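Local structure of putative nisin-resistance protein (Streptococcus agalactiae 515, 4Y68) at residues 117-122 and 151-156; 173-178 and 235-240; 179-184 and 194-199; 216-221 and 240-245; 229-234 and 248-253. The protein is probably a serine peptidase of family S41 that recognises the lantibiotic nisin and confers resistance to it, most likely by cleaving the peptide. All blocks are in the same frame, centred on the assembly; numbering follows the deposited sequence.

Contact 1 of 5, residues 117-122 and 151-156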
# COMPACT_ATOMS: atom_id res chain seq x y z
N ASP A 117 2.96 -29.19 9.51
CA ASP A 117 3.79 -28.66 8.42
C ASP A 117 3.36 -27.29 7.89
O ASP A 117 4.15 -26.61 7.24
CB ASP A 117 3.83 -29.65 7.27
CG ASP A 117 4.61 -30.91 7.62
OD1 ASP A 117 5.46 -30.81 8.53
OD2 ASP A 117 4.37 -31.98 7.02
N ILE A 118 2.11 -26.91 8.16
CA ILE A 118 1.54 -25.70 7.58
C ILE A 118 1.06 -24.67 8.62
O ILE A 118 0.25 -25.00 9.49
CB ILE A 118 0.35 -26.06 6.67
CG1 ILE A 118 0.80 -26.99 5.54
CG2 ILE A 118 -0.31 -24.79 6.14
CD1 ILE A 118 -0.31 -27.28 4.53
N LEU A 119 1.57 -23.44 8.52
CA LEU A 119 1.07 -22.32 9.32
C LEU A 119 0.18 -21.43 8.45
O LEU A 119 0.48 -21.19 7.28
CB LEU A 119 2.21 -21.48 9.90
CG LEU A 119 3.28 -22.14 10.77
CD1 LEU A 119 4.14 -21.08 11.45
CD2 LEU A 119 2.64 -23.06 11.80
N LEU A 120 -0.93 -20.97 9.02
CA LEU A 120 -1.80 -20.01 8.35
C LEU A 120 -1.54 -18.62 8.94
O LEU A 120 -1.86 -18.37 10.09
CB LEU A 120 -3.28 -20.39 8.51
CG LEU A 120 -4.31 -19.33 8.11
CD1 LEU A 120 -4.10 -18.84 6.68
CD2 LEU A 120 -5.73 -19.85 8.27
N ILE A 121 -0.95 -17.72 8.16
CA ILE A 121 -0.66 -16.40 8.70
C ILE A 121 -1.60 -15.32 8.13
O ILE A 121 -1.73 -15.15 6.93
CB ILE A 121 0.80 -16.01 8.46
CG1 ILE A 121 1.73 -17.06 9.09
CG2 ILE A 121 1.13 -14.69 9.12
CD1 ILE A 121 3.21 -16.80 8.84
N THR A 122 -2.30 -14.65 9.04
CA THR A 122 -3.17 -13.53 8.72
C THR A 122 -2.37 -12.24 8.74
O THR A 122 -1.71 -11.92 9.73
CB THR A 122 -4.33 -13.47 9.72
OG1 THR A 122 -5.04 -14.71 9.67
CG2 THR A 122 -5.29 -12.33 9.41
N LYS A 151 6.85 -26.48 7.06
CA LYS A 151 7.38 -26.81 5.74
C LYS A 151 6.64 -26.04 4.64
O LYS A 151 7.01 -26.11 3.46
CB LYS A 151 7.26 -28.31 5.48
CG LYS A 151 8.15 -29.21 6.34
CD LYS A 151 7.81 -30.69 6.07
CE LYS A 151 8.66 -31.67 6.88
NZ LYS A 151 8.14 -33.08 6.79
N GLY A 152 5.58 -25.34 5.02
CA GLY A 152 4.79 -24.59 4.07
C GLY A 152 4.02 -23.48 4.76
O GLY A 152 3.72 -23.60 5.95
N LEU A 153 3.70 -22.42 4.02
CA LEU A 153 3.01 -21.26 4.59
C LEU A 153 1.75 -20.87 3.81
O LEU A 153 1.68 -21.02 2.59
CB LEU A 153 3.97 -20.08 4.66
CG LEU A 153 5.17 -20.28 5.60
CD1 LEU A 153 6.28 -19.25 5.38
CD2 LEU A 153 4.70 -20.23 7.04
N ILE A 154 0.74 -20.38 4.51
CA ILE A 154 -0.36 -19.71 3.84
C ILE A 154 -0.36 -18.28 4.33
O ILE A 154 -0.42 -18.03 5.53
CB ILE A 154 -1.73 -20.35 4.13
CG1 ILE A 154 -1.69 -21.84 3.80
CG2 ILE A 154 -2.82 -19.64 3.32
CD1 ILE A 154 -3.04 -22.51 3.89
N LEU A 155 -0.25 -17.35 3.39
CA LEU A 155 -0.21 -15.93 3.69
C LEU A 155 -1.53 -15.37 3.26
O LEU A 155 -1.84 -15.38 2.09
CB LEU A 155 0.92 -15.25 2.93
CG LEU A 155 2.34 -15.76 3.16
CD1 LEU A 155 3.30 -14.90 2.35
CD2 LEU A 155 2.69 -15.73 4.63
N ASP A 156 -2.30 -14.86 4.21
CA ASP A 156 -3.67 -14.44 3.94
C ASP A 156 -3.78 -12.92 3.96
O ASP A 156 -3.64 -12.28 5.02
CB ASP A 156 -4.62 -15.08 4.96
CG ASP A 156 -6.08 -14.72 4.69
OD1 ASP A 156 -6.40 -14.21 3.58
OD2 ASP A 156 -6.89 -14.97 5.61
O HOH W 1 -7.03 -15.61 8.05
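K151 and G152 both give their backbone N-H to D117 O, where two parallel neighbours in a mixed sheet begin. The bond from K151 N is the shorter, 2.7 Å to D117 O. The strands 118-122 and 152-156 are the two strands of a beta-alpha-beta unit whose connection is helix 131-147. Beyond G152 the pairing runs through I154, which lies between two partners: its N-H reaches L119 O, and I154 O takes the N-H of I121 at 2.7 Å, bent only 11° from straight. D156 N then bonds to I121 O, while L119 N to G152 O is weak. Beside D117 the extended chain of K151 runs alongside the carboxylate, ending in a long salt bridge, K151 NZ to D117 OD1, 3.9 Å. I118, L120 and I154 share the face covered by helix 297-308; there L120 CG stands anti to its N (chi1 168°), and CD1 comes within 3.7 Å of I154 CG2. L119, I121 and L153 pack against helix 131-147 on the other face, which L155 continues. D156 OD1 is held by S158. At the far end a water joins T122 OG1 to D156 OD2, donating to the carboxylate oxygen over 2.5 Å.

Contact 2 of 5, residues 173-178 and 235-240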
# COMPACT_ATOMS: atom_id res chain seq x y z
N ALA A 173 10.31 -10.11 5.40
CA ALA A 173 11.64 -9.98 4.80
C ALA A 173 12.31 -11.32 4.61
O ALA A 173 12.92 -11.57 3.57
CB ALA A 173 12.53 -9.07 5.65
N SER A 174 12.18 -12.20 5.60
CA SER A 174 12.85 -13.49 5.55
C SER A 174 12.39 -14.37 4.38
O SER A 174 13.10 -15.32 4.01
CB SER A 174 12.63 -14.25 6.89
OG SER A 174 11.38 -14.93 6.92
N ILE A 175 11.23 -14.08 3.79
CA ILE A 175 10.79 -14.88 2.64
C ILE A 175 10.74 -14.08 1.34
O ILE A 175 10.16 -14.53 0.35
CB ILE A 175 9.39 -15.53 2.86
CG1 ILE A 175 8.37 -14.52 3.39
CG2 ILE A 175 9.47 -16.74 3.82
CD1 ILE A 175 7.00 -15.12 3.60
N LEU A 176 11.38 -12.92 1.32
CA LEU A 176 11.46 -12.13 0.10
C LEU A 176 12.91 -11.92 -0.37
O LEU A 176 13.84 -11.97 0.42
CB LEU A 176 10.78 -10.76 0.29
CG LEU A 176 9.24 -10.68 0.29
CD1 LEU A 176 8.78 -9.34 0.86
CD2 LEU A 176 8.67 -10.88 -1.09
N PRO A 177 13.09 -11.68 -1.66
CA PRO A 177 14.42 -11.48 -2.25
C PRO A 177 15.07 -10.23 -1.70
O PRO A 177 14.35 -9.26 -1.44
CB PRO A 177 14.13 -11.32 -3.75
CG PRO A 177 12.79 -11.87 -3.94
CD PRO A 177 12.04 -11.63 -2.68
N ASN A 178 16.39 -10.22 -1.54
CA ASN A 178 17.11 -8.97 -1.32
C ASN A 178 17.40 -8.33 -2.67
O ASN A 178 18.55 -8.27 -3.10
CB ASN A 178 18.40 -9.19 -0.54
CG ASN A 178 19.09 -7.90 -0.18
OD1 ASN A 178 18.45 -6.87 0.00
ND2 ASN A 178 20.40 -7.94 -0.09
N LEU A 235 2.38 -8.12 -5.13
CA LEU A 235 3.25 -8.07 -6.31
C LEU A 235 4.69 -8.47 -5.98
O LEU A 235 5.38 -9.04 -6.81
CB LEU A 235 3.23 -6.68 -6.95
CG LEU A 235 1.91 -6.39 -7.63
CD1 LEU A 235 1.94 -5.04 -8.37
CD2 LEU A 235 1.59 -7.53 -8.58
N SER A 236 5.13 -8.16 -4.77
CA SER A 236 6.52 -8.43 -4.38
C SER A 236 6.85 -9.93 -4.34
O SER A 236 8.02 -10.28 -4.31
CB SER A 236 6.81 -7.83 -3.01
OG SER A 236 6.51 -6.46 -2.99
N PHE A 237 5.83 -10.78 -4.33
CA PHE A 237 6.01 -12.25 -4.39
C PHE A 237 5.85 -12.81 -5.79
O PHE A 237 6.12 -13.99 -6.02
CB PHE A 237 5.02 -12.97 -3.46
CG PHE A 237 5.29 -12.75 -1.99
CD1 PHE A 237 6.06 -13.66 -1.27
CD2 PHE A 237 4.77 -11.65 -1.33
CE1 PHE A 237 6.31 -13.48 0.08
CE2 PHE A 237 5.02 -11.45 0.02
CZ PHE A 237 5.79 -12.38 0.73
N LYS A 238 5.40 -11.99 -6.74
CA LYS A 238 5.07 -12.49 -8.08
C LYS A 238 6.30 -12.95 -8.83
O LYS A 238 7.33 -12.30 -8.82
CB LYS A 238 4.35 -11.43 -8.89
CG LYS A 238 2.84 -11.56 -8.81
CD LYS A 238 2.28 -12.20 -10.05
CE LYS A 238 2.78 -11.45 -11.28
NZ LYS A 238 2.28 -12.00 -12.56
N GLY A 239 6.16 -14.10 -9.49
CA GLY A 239 7.28 -14.72 -10.16
C GLY A 239 8.19 -15.57 -9.27
O GLY A 239 9.07 -16.27 -9.79
N LEU A 240 8.02 -15.51 -7.95
CA LEU A 240 8.82 -16.42 -7.11
C LEU A 240 8.38 -17.86 -7.39
O LEU A 240 7.17 -18.16 -7.37
CB LEU A 240 8.68 -16.09 -5.63
CG LEU A 240 9.21 -14.74 -5.17
CD1 LEU A 240 9.20 -14.67 -3.65
CD2 LEU A 240 10.60 -14.47 -5.72
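S236 meets L176 through its backbone: L176 CD2 lies 3.3 Å from S236 O, while S236 CB touches the same methyl more loosely. S236 O also accepts from R278, and its hydroxyl is hydrogen-bonded to M232 O in the preceding helix. F237 has the largest share of 235-240 in the contact. L176 approaches its ring at about a right angle and sets CD2 over the middle of one face, a CH-pi contact with the methyl 3.6 Å from the F237 ring centroid and 7° off the normal. I175 comes instead to the ring edge, with CD1 3.9 Å from F237 CE1. For that reach I175 CG1 sits in the crowded position between backbone N and carbonyl carbon (chi1 48°), with CD1 extended beyond it. The chain then reverses through K238 and G239, a type II turn closed by L240 N to F237 O at 3.1 Å, the positive phi falling on G239. This brings L240 back to 173-178, where L240 CD2 reaches P177 CG, 3.8 Å away. No hydrogen bond crosses between 173-178 and 235-240, so the contact is apolar packing between two loops. The 173-178 loop leaves helix 165-171, whose I169 touches L176 and S236; I175 also packs on L145 of helix 131-147, and from strand 218-222 I218 touches I175 and I220 touches F237.

Contact 3 of 5, residues 179-184 and 194-199; sequences DTLFHY and ITMKNI
F182 and I194 lie side by side because the F182 ring is swung between its own backbone N and carbonyl carbon (chi1 57°), while I194 bends at both chi1 and chi2, each near -60°. I194 CB thus stands over one face of the ring, offset toward its rim, in a CH-pi contact 4.0 Å from the F182 centroid. I194 CG1 is closer still to the ring atom F182 CZ, at 3.5 Å, and its CD1 goes on to Y184 CE1 at 3.6 Å. Main-chain bonds fix this pairing. I194 N donates to F182 O. In return L181 N meets I194 O in its carbonyl plane at 2.7 Å, and F182 N adds a weak second bond to that oxygen. Further along, M196 N reaches D179 O from above the carbonyl plane, 3.2 Å away. L181 directs CD2 toward M196 CE and I199 CG1, beside I169 of helix 165-171. At the end of the strand, T195 N bonds to N198 OD1 at 3.0 Å, tying it to the turn that follows. F182 and Y184 also rest on V256 of strand 256-261. With L181 and F182 both opposite I194, this is a classic beta bulge in the antiparallel hairpin of strands 180-185 and 191-195.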
# COMPACT_ATOMS: atom_id res chain seq x y z
N ASP A 179 16.36 -7.90 -3.35
CA ASP A 179 16.44 -7.47 -4.75
C ASP A 179 15.20 -6.65 -5.07
O ASP A 179 14.44 -6.27 -4.18
CB ASP A 179 16.53 -8.70 -5.68
CG ASP A 179 17.22 -8.41 -7.02
OD1 ASP A 179 17.13 -7.28 -7.55
OD2 ASP A 179 17.86 -9.33 -7.55
N THR A 180 14.96 -6.44 -6.35
CA THR A 180 13.80 -5.71 -6.83
C THR A 180 12.50 -6.34 -6.33
O THR A 180 12.31 -7.53 -6.41
CB THR A 180 13.81 -5.66 -8.36
OG1 THR A 180 14.82 -4.73 -8.79
CG2 THR A 180 12.46 -5.23 -8.88
N LEU A 181 11.63 -5.51 -5.78
CA LEU A 181 10.30 -5.96 -5.36
C LEU A 181 9.25 -5.65 -6.43
O LEU A 181 8.49 -6.53 -6.82
CB LEU A 181 9.94 -5.33 -4.02
CG LEU A 181 10.34 -6.10 -2.76
CD1 LEU A 181 11.33 -7.22 -3.00
CD2 LEU A 181 10.83 -5.15 -1.68
N PHE A 182 9.17 -4.39 -6.86
CA PHE A 182 8.37 -4.00 -8.02
C PHE A 182 8.96 -2.70 -8.58
O PHE A 182 9.83 -2.10 -7.96
CB PHE A 182 6.87 -3.83 -7.66
CG PHE A 182 6.62 -2.83 -6.56
CD1 PHE A 182 6.60 -3.23 -5.23
CD2 PHE A 182 6.41 -1.50 -6.85
CE1 PHE A 182 6.38 -2.32 -4.22
CE2 PHE A 182 6.19 -0.58 -5.83
CZ PHE A 182 6.17 -0.98 -4.52
N HIS A 183 8.52 -2.28 -9.77
CA HIS A 183 8.92 -0.98 -10.35
C HIS A 183 7.76 0.02 -10.39
O HIS A 183 6.60 -0.35 -10.31
CB HIS A 183 9.44 -1.14 -11.78
CG HIS A 183 10.39 -2.28 -11.95
ND1 HIS A 183 11.74 -2.17 -11.69
CD2 HIS A 183 10.19 -3.54 -12.38
CE1 HIS A 183 12.33 -3.32 -11.94
NE2 HIS A 183 11.41 -4.17 -12.37
N TYR A 184 8.08 1.30 -10.54
CA TYR A 184 7.02 2.27 -10.75
C TYR A 184 7.55 3.44 -11.58
O TYR A 184 8.71 3.82 -11.47
CB TYR A 184 6.42 2.73 -9.40
CG TYR A 184 7.38 3.44 -8.49
CD1 TYR A 184 8.39 2.75 -7.82
CD2 TYR A 184 7.26 4.81 -8.27
CE1 TYR A 184 9.28 3.42 -6.97
CE2 TYR A 184 8.14 5.48 -7.42
CZ TYR A 184 9.15 4.78 -6.78
OH TYR A 184 10.00 5.46 -5.95
N ILE A 194 11.31 -0.27 -6.26
CA ILE A 194 11.32 -0.54 -4.82
C ILE A 194 12.05 -1.88 -4.58
O ILE A 194 11.61 -2.92 -5.06
CB ILE A 194 9.91 -0.58 -4.23
CG1 ILE A 194 9.20 0.77 -4.39
CG2 ILE A 194 9.95 -1.04 -2.77
CD1 ILE A 194 9.94 1.95 -3.75
N THR A 195 13.19 -1.83 -3.90
CA THR A 195 13.98 -3.01 -3.57
C THR A 195 13.91 -3.20 -2.07
O THR A 195 13.44 -2.31 -1.35
CB THR A 195 15.49 -2.89 -3.96
OG1 THR A 195 16.12 -1.89 -3.15
CG2 THR A 195 15.67 -2.52 -5.41
N MET A 196 14.41 -4.33 -1.59
CA MET A 196 14.41 -4.57 -0.17
C MET A 196 15.26 -3.51 0.55
O MET A 196 14.94 -3.13 1.66
CB MET A 196 14.90 -6.00 0.13
CG MET A 196 14.71 -6.45 1.57
SD MET A 196 13.03 -6.29 2.24
CE MET A 196 12.19 -7.61 1.40
N LYS A 197 16.30 -2.99 -0.10
CA LYS A 197 17.09 -1.87 0.47
C LYS A 197 16.31 -0.56 0.70
O LYS A 197 16.52 0.13 1.69
CB LYS A 197 18.28 -1.56 -0.43
CG LYS A 197 19.17 -2.75 -0.68
CD LYS A 197 19.83 -2.68 -2.06
CE LYS A 197 21.14 -1.87 -2.07
NZ LYS A 197 20.98 -0.40 -1.80
N ASN A 198 15.43 -0.19 -0.21
CA ASN A 198 14.59 0.99 0.03
C ASN A 198 13.63 0.82 1.23
O ASN A 198 12.89 1.76 1.56
CB ASN A 198 13.76 1.34 -1.20
CG ASN A 198 14.57 1.45 -2.46
OD1 ASN A 198 14.17 0.93 -3.50
ND2 ASN A 198 15.73 2.12 -2.39
N ILE A 199 13.61 -0.36 1.85
CA ILE A 199 12.71 -0.62 2.97
C ILE A 199 13.46 -0.35 4.26
O ILE A 199 14.50 -0.96 4.50
CB ILE A 199 12.18 -2.07 2.98
CG1 ILE A 199 11.61 -2.46 1.62
CG2 ILE A 199 11.14 -2.26 4.10
CD1 ILE A 199 10.28 -1.79 1.32

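Contact 4 of 5, residues 216-221 and 240-245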
# COMPACT_ATOMS: atom_id res chain seq x y z
N VAL A 216 10.29 -22.15 1.51
CA VAL A 216 9.27 -23.19 1.54
C VAL A 216 8.22 -22.82 0.52
O VAL A 216 8.10 -21.67 0.14
CB VAL A 216 8.60 -23.31 2.93
CG1 VAL A 216 9.59 -23.72 3.99
CG2 VAL A 216 7.95 -21.99 3.30
N PRO A 217 7.43 -23.80 0.09
CA PRO A 217 6.25 -23.47 -0.70
C PRO A 217 5.40 -22.45 0.03
O PRO A 217 5.18 -22.58 1.24
CB PRO A 217 5.51 -24.80 -0.82
CG PRO A 217 6.58 -25.84 -0.60
CD PRO A 217 7.54 -25.24 0.38
N ILE A 218 4.93 -21.44 -0.69
CA ILE A 218 4.11 -20.40 -0.09
C ILE A 218 2.83 -20.25 -0.89
O ILE A 218 2.87 -20.05 -2.11
CB ILE A 218 4.85 -19.06 -0.04
CG1 ILE A 218 6.01 -19.11 0.96
CG2 ILE A 218 3.88 -17.93 0.32
CD1 ILE A 218 6.95 -17.92 0.86
N ALA A 219 1.69 -20.36 -0.20
CA ALA A 219 0.42 -20.05 -0.82
C ALA A 219 -0.09 -18.70 -0.33
O ALA A 219 -0.12 -18.43 0.86
CB ALA A 219 -0.60 -21.14 -0.54
N ILE A 220 -0.47 -17.84 -1.26
CA ILE A 220 -0.96 -16.52 -0.91
C ILE A 220 -2.43 -16.36 -1.24
O ILE A 220 -2.84 -16.62 -2.36
CB ILE A 220 -0.19 -15.40 -1.64
CG1 ILE A 220 1.30 -15.49 -1.35
CG2 ILE A 220 -0.67 -14.05 -1.20
CD1 ILE A 220 2.08 -14.42 -2.03
N ILE A 221 -3.22 -15.90 -0.28
CA ILE A 221 -4.66 -15.74 -0.52
C ILE A 221 -5.03 -14.26 -0.61
O ILE A 221 -4.57 -13.44 0.20
CB ILE A 221 -5.49 -16.43 0.59
CG1 ILE A 221 -5.15 -17.92 0.65
CG2 ILE A 221 -7.00 -16.21 0.37
CD1 ILE A 221 -5.86 -18.68 1.78
N LEU A 240 8.02 -15.51 -7.95
CA LEU A 240 8.82 -16.42 -7.11
C LEU A 240 8.38 -17.86 -7.39
O LEU A 240 7.17 -18.16 -7.37
CB LEU A 240 8.68 -16.09 -5.63
CG LEU A 240 9.21 -14.74 -5.17
CD1 LEU A 240 9.20 -14.67 -3.65
CD2 LEU A 240 10.60 -14.47 -5.72
N PRO A 241 9.35 -18.76 -7.64
CA PRO A 241 9.00 -20.12 -8.11
C PRO A 241 8.35 -20.99 -7.03
O PRO A 241 7.66 -21.95 -7.36
CB PRO A 241 10.35 -20.70 -8.55
CG PRO A 241 11.34 -19.98 -7.68
CD PRO A 241 10.81 -18.56 -7.55
N ASN A 242 8.56 -20.64 -5.77
CA ASN A 242 7.99 -21.41 -4.68
C ASN A 242 6.59 -20.93 -4.27
O ASN A 242 5.96 -21.48 -3.36
CB ASN A 242 8.92 -21.37 -3.47
CG ASN A 242 9.24 -19.95 -3.02
OD1 ASN A 242 9.67 -19.11 -3.81
ND2 ASN A 242 9.06 -19.68 -1.73
N VAL A 243 6.12 -19.88 -4.95
CA VAL A 243 4.91 -19.18 -4.54
C VAL A 243 3.78 -19.42 -5.52
O VAL A 243 4.01 -19.54 -6.71
CB VAL A 243 5.14 -17.66 -4.42
CG1 VAL A 243 3.82 -16.94 -4.12
CG2 VAL A 243 6.20 -17.36 -3.36
N LYS A 244 2.55 -19.53 -5.00
CA LYS A 244 1.35 -19.62 -5.83
C LYS A 244 0.17 -18.95 -5.11
O LYS A 244 0.07 -19.02 -3.89
CB LYS A 244 1.03 -21.09 -6.16
CG LYS A 244 -0.15 -21.26 -7.11
CD LYS A 244 -0.43 -22.73 -7.44
CE LYS A 244 -1.53 -22.86 -8.48
NZ LYS A 244 -1.86 -24.29 -8.71
N SER A 245 -0.73 -18.32 -5.85
CA SER A 245 -1.78 -17.56 -5.21
C SER A 245 -3.17 -18.09 -5.54
O SER A 245 -3.38 -18.59 -6.65
CB SER A 245 -1.69 -16.09 -5.62
OG SER A 245 -1.96 -15.96 -7.00
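N242 loses the most surface here and fastens the V216 end of the contact twice. Its side-chain ND2 donates to V216 O at 2.9 Å, almost straight at 176° and in the plane of the N242 amide, though tilted from that of the V216 carbonyl, while its own backbone O accepts the N-H of I218. The amide gets there because N242 CG is held between the backbone N and carbonyl carbon (chi1 56°), which turns it alongside the I218 side chain; ND2 lies 3.8 Å from I218 CD1. N242 is the third residue of a type I turn from L240 to V243 that leads into the strand. I218 O accepts K244 N at 3.0 Å, and I218 CB lies against V243 CG2. Segments 218-221 and 243-245 run parallel, 25° apart in direction; strands 218-222 and 243-247 form a beta-alpha-beta unit linked through helix 229-235 in the mixed sheet. I220 loses as much surface to the contact as I218 and takes up the same face. Its N-H reaches K244 O at 2.9 Å, and its CD1 crosses to V243 CG1 at 3.7 Å. F237 packs over the same isoleucine. Beyond it S245 CB lies 3.5 Å from I220 O, and S245 OG bonds to the N-H of D291. On the other face A219 touches S301, and K244 touches W304, both of helix 297-308.

Contact 5 of 5, residues 229-234 and 248-253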
# COMPACT_ATOMS: atom_id res chain seq x y z
N SER A 229 -1.30 -1.09 -0.57
CA SER A 229 -0.06 -1.63 -0.01
C SER A 229 -0.07 -3.16 -0.02
O SER A 229 0.96 -3.81 -0.25
CB SER A 229 0.15 -1.14 1.43
OG SER A 229 0.67 0.17 1.49
N ALA A 230 -1.24 -3.71 0.24
CA ALA A 230 -1.44 -5.15 0.27
C ALA A 230 -1.27 -5.71 -1.13
O ALA A 230 -0.71 -6.78 -1.31
CB ALA A 230 -2.83 -5.50 0.82
N GLU A 231 -1.77 -4.98 -2.13
CA GLU A 231 -1.59 -5.42 -3.51
C GLU A 231 -0.10 -5.34 -3.91
O GLU A 231 0.41 -6.25 -4.54
CB GLU A 231 -2.44 -4.59 -4.45
CG GLU A 231 -3.89 -4.95 -4.39
CD GLU A 231 -4.71 -4.05 -5.26
OE1 GLU A 231 -4.82 -2.84 -4.93
OE2 GLU A 231 -5.22 -4.55 -6.29
N MET A 232 0.59 -4.27 -3.51
CA MET A 232 2.02 -4.14 -3.83
C MET A 232 2.88 -5.13 -3.04
O MET A 232 3.95 -5.52 -3.49
CB MET A 232 2.52 -2.71 -3.59
CG MET A 232 2.71 -1.93 -4.92
SD MET A 232 1.12 -1.74 -5.76
CE MET A 232 0.44 -0.53 -4.61
N THR A 233 2.41 -5.51 -1.85
CA THR A 233 3.00 -6.62 -1.13
C THR A 233 2.79 -7.91 -1.89
O THR A 233 3.71 -8.71 -2.02
CB THR A 233 2.43 -6.76 0.30
OG1 THR A 233 2.80 -5.61 1.05
CG2 THR A 233 3.01 -8.00 0.98
N PHE A 234 1.57 -8.12 -2.39
CA PHE A 234 1.28 -9.26 -3.24
C PHE A 234 2.21 -9.26 -4.46
O PHE A 234 2.76 -10.29 -4.79
CB PHE A 234 -0.18 -9.25 -3.71
CG PHE A 234 -0.58 -10.45 -4.54
CD1 PHE A 234 0.12 -11.63 -4.47
CD2 PHE A 234 -1.67 -10.38 -5.38
CE1 PHE A 234 -0.24 -12.73 -5.24
CE2 PHE A 234 -2.05 -11.48 -6.15
CZ PHE A 234 -1.33 -12.65 -6.08
N GLN A 248 -9.62 -14.56 -5.15
CA GLN A 248 -10.21 -13.73 -6.19
C GLN A 248 -9.33 -12.55 -6.54
O GLN A 248 -8.40 -12.23 -5.80
CB GLN A 248 -11.59 -13.25 -5.76
CG GLN A 248 -12.53 -14.40 -5.54
CD GLN A 248 -13.40 -14.20 -4.34
OE1 GLN A 248 -14.23 -13.28 -4.30
NE2 GLN A 248 -13.19 -15.04 -3.31
N ALA A 249 -9.64 -11.93 -7.66
CA ALA A 249 -8.98 -10.71 -8.09
C ALA A 249 -8.98 -9.67 -6.99
O ALA A 249 -9.94 -9.54 -6.24
CB ALA A 249 -9.66 -10.16 -9.35
N THR A 250 -7.90 -8.91 -6.88
CA THR A 250 -7.81 -7.87 -5.86
C THR A 250 -8.58 -6.59 -6.23
O THR A 250 -9.20 -6.50 -7.29
CB THR A 250 -6.36 -7.55 -5.60
OG1 THR A 250 -5.77 -7.08 -6.81
CG2 THR A 250 -5.64 -8.83 -5.21
N ALA A 251 -8.53 -5.57 -5.37
CA ALA A 251 -9.43 -4.43 -5.51
C ALA A 251 -9.06 -3.54 -6.69
O ALA A 251 -9.91 -2.83 -7.20
CB ALA A 251 -9.44 -3.60 -4.22
N GLY A 252 -7.81 -3.59 -7.12
CA GLY A 252 -7.38 -2.79 -8.26
C GLY A 252 -6.91 -1.40 -7.89
O GLY A 252 -7.31 -0.42 -8.52
N TYR A 253 -6.06 -1.30 -6.86
CA TYR A 253 -5.48 -0.01 -6.47
C TYR A 253 -3.97 -0.12 -6.62
O TYR A 253 -3.19 0.33 -5.76
CB TYR A 253 -5.92 0.39 -5.05
CG TYR A 253 -7.39 0.80 -5.01
CD1 TYR A 253 -7.76 2.13 -5.06
CD2 TYR A 253 -8.39 -0.15 -4.95
CE1 TYR A 253 -9.09 2.51 -5.05
CE2 TYR A 253 -9.73 0.21 -4.95
CZ TYR A 253 -10.07 1.54 -4.99
OH TYR A 253 -11.40 1.91 -4.98
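E231 OE2 accepts two strong hydrogen bonds from the 248-253 loop: T250 OG1 donates from the anti side at 2.6 Å, and G252 N from the syn side at 2.9 Å, tilted well out of the carboxylate plane. The other oxygen, E231 OE1, takes Y253 N on its syn lone pair at 2.8 Å, and Y253 N adds a weak bond to OE2. S228 N also bonds to OE1, so both ends of the buried carboxylate are held and its rotation is fixed. The glutamate reaches the loop from its helix with an extended chain beyond CG (chi2 176°), passing obliquely across T250. T250 OG1, lodged between its own backbone N and carbonyl carbon (chi1 61°), donates a hydrogen bond to E231 OE2 and accepts from I288 N, so it joins the helix to a further loop. Around this polar centre the packing is light: T250 CG2 lies 4.3 Å from F234 CD2, and M232 CE is 3.9 Å from Y253 O. Outside the two segments K89 bonds to G252 O and makes a cation-pi contact with the Y253 ring, while A251 pairs through its backbone with T226. A helix glutamate accepting the backbone N-H groups of a turning loop here joins helix 229-235 to the loop between strands 243-247 and 256-261 in the S41 peptidase domain.

From the N terminus, contact 1 closes first, pairing 117-122 with 151-156 around helix 131-147. The chain then passes through helix 165-171 into 173-178, which opens contact 2; contact 3, a short hairpin, begins and ends before 235-240 closes that longer loop. Contact 4 crosses contact 2, sharing L240 with it, and contact 5 crosses both. Contacts 1 and 4 belong to one mixed sheet, where L155 of strand 152-156 pairs with A219 and I221 of strand 218-222. Contact 2 packs against both: L155 and I218 meet I175, and I220 meets F237. M196 on L176 and F182 on M232 tie the hairpin to the 173-178 loop and helix 229-235, and F234 on S245 ties that helix to the sheet.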